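Local structure of profilin-2 (Acanthamoeba castellanii, 1F2K) at residues G85-K90 with G107-V112. The protein binds monomeric actin, blocking polymerization at high concentration and promoting it at low, and binds PIP2, which curbs formation of IP3 and DG. Sequence-based numbering, arbitrary orientation.
Sequences GVITVK and GTAANV
I87 pushes its whole side chain against the first turns of helix 106-121, where A109 and A110 sit one after the other. Both branches converge on the A110 backbone, I87 CG2 coming to 3.8 Å from A110 CA. The longer branch also lies alongside the two methyls: I87 CG1 is 3.9 Å from A109 CB, and I87 CD1 is 3.9 Å from A110 CB. With CG1 set beside the backbone N (chi1 -55°), CG2 is left anti to that N and both reach the helix together, while chi2 (-68°) turns CD1 to A110. Both alanine side chains end at CB, letting the helix come in so close that I87 CA and A110 CA are 5.8 Å apart. I87 also touches V113, one turn on from A109, while V89, the next residue on this face of the strand, meets V113, E114 and A117. V86 and T88 turn to the other face, with T88 packing on L45 and F49 of helix 39-50. Strand 84-90 is thus covered by a helix on each face of the profilin sheet. I87 brings only carbon to the C-terminal helix, so the contact rests on van der Waals packing, without hydrogen bonds between the segments.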
loop_
_atom_site.group_PDB
_atom_site.type_symbol
_atom_site.label_atom_id
_atom_site.label_comp_id
_atom_site.label_asym_id
_atom_site.label_seq_id
_atom_site.Cartn_x
_atom_site.Cartn_y
_atom_site.Cartn_z
ATOM N N GLY A 85 10.031 2.450 -3.405
ATOM C CA GLY A 85 9.081 2.904 -2.402
ATOM C C GLY A 85 7.744 2.194 -2.461
ATOM O O GLY A 85 7.484 1.356 -3.324
ATOM N N VAL A 86 6.871 2.543 -1.534
ATOM C CA VAL A 86 5.568 1.921 -1.475
ATOM C C VAL A 86 4.521 2.963 -1.158
ATOM O O VAL A 86 4.728 3.816 -0.274
ATOM C CB VAL A 86 5.534 0.852 -0.371
ATOM C CG1 VAL A 86 5.879 1.474 0.951
ATOM C CG2 VAL A 86 4.155 0.222 -0.291
ATOM N N ILE A 87 3.404 2.915 -1.889
ATOM C CA ILE A 87 2.292 3.847 -1.636
ATOM C C ILE A 87 1.176 3.057 -0.949
ATOM O O ILE A 87 0.713 2.059 -1.517
ATOM C CB ILE A 87 1.712 4.399 -2.947
ATOM C CG1 ILE A 87 2.811 5.036 -3.794
ATOM C CG2 ILE A 87 0.664 5.402 -2.657
ATOM C CD1 ILE A 87 3.413 6.296 -3.227
ATOM N N THR A 88 0.762 3.425 0.267
ATOM C CA THR A 88 -0.357 2.667 0.861
ATOM C C THR A 88 -1.410 3.671 1.172
ATOM O O THR A 88 -1.090 4.781 1.526
ATOM C CB THR A 88 -0.005 1.874 2.127
ATOM O OG1 THR A 88 0.209 2.766 3.217
ATOM C CG2 THR A 88 1.227 1.026 1.870
ATOM N N VAL A 89 -2.661 3.272 0.974
ATOM C CA VAL A 89 -3.830 4.120 1.199
ATOM C C VAL A 89 -4.902 3.307 1.883
ATOM O O VAL A 89 -5.057 2.104 1.576
ATOM C CB VAL A 89 -4.417 4.636 -0.115
ATOM C CG1 VAL A 89 -5.522 5.684 0.167
ATOM C CG2 VAL A 89 -3.329 5.212 -0.956
ATOM N N LYS A 90 -5.626 3.972 2.793
ATOM C CA LYS A 90 -6.687 3.358 3.589
ATOM C C LYS A 90 -8.114 3.654 3.168
ATOM O O LYS A 90 -8.526 4.835 3.094
ATOM C CB LYS A 90 -6.545 3.770 5.047
ATOM C CG LYS A 90 -7.676 3.276 5.964
ATOM C CD LYS A 90 -7.307 3.633 7.403
ATOM C CE LYS A 90 -8.381 3.303 8.439
ATOM N NZ LYS A 90 -7.867 3.478 9.836
ATOM N N GLY A 107 5.295 9.813 -7.675
ATOM C CA GLY A 107 3.978 10.419 -7.813
ATOM C C GLY A 107 3.090 9.737 -8.850
ATOM O O GLY A 107 1.881 9.915 -8.837
ATOM N N THR A 108 3.675 8.989 -9.782
ATOM C CA THR A 108 2.879 8.256 -10.762
ATOM C C THR A 108 2.208 7.114 -10.001
ATOM O O THR A 108 1.044 6.783 -10.220
ATOM C CB THR A 108 3.767 7.645 -11.869
ATOM O OG1 THR A 108 4.186 8.670 -12.756
ATOM C CG2 THR A 108 3.025 6.605 -12.676
ATOM N N ALA A 109 2.963 6.510 -9.093
ATOM C CA ALA A 109 2.425 5.407 -8.341
ATOM C C ALA A 109 1.384 5.893 -7.331
ATOM O O ALA A 109 0.413 5.187 -7.085
ATOM C CB ALA A 109 3.559 4.654 -7.631
ATOM N N ALA A 110 1.583 7.091 -6.762
ATOM C CA ALA A 110 0.683 7.596 -5.742
ATOM C C ALA A 110 -0.652 7.875 -6.393
ATOM O O ALA A 110 -1.686 7.621 -5.808
ATOM C CB ALA A 110 1.240 8.896 -5.131
ATOM N N ASN A 111 -0.613 8.430 -7.601
ATOM C CA ASN A 111 -1.824 8.748 -8.336
ATOM C C ASN A 111 -2.660 7.467 -8.592
ATOM O O ASN A 111 -3.849 7.414 -8.320
ATOM C CB ASN A 111 -1.479 9.431 -9.670
ATOM C CG ASN A 111 -1.010 10.870 -9.497
ATOM O OD1 ASN A 111 -1.115 11.455 -8.395
ATOM N ND2 ASN A 111 -0.512 11.469 -10.593
ATOM N N VAL A 112 -2.025 6.420 -9.068
ATOM C CA VAL A 112 -2.777 5.230 -9.334
ATOM C C VAL A 112 -3.443 4.691 -8.083
ATOM O O VAL A 112 -4.664 4.525 -8.062
ATOM C CB VAL A 112 -1.856 4.197 -10.011
ATOM C CG1 VAL A 112 -2.511 2.858 -10.146
ATOM C CG2 VAL A 112 -1.509 4.740 -11.418
#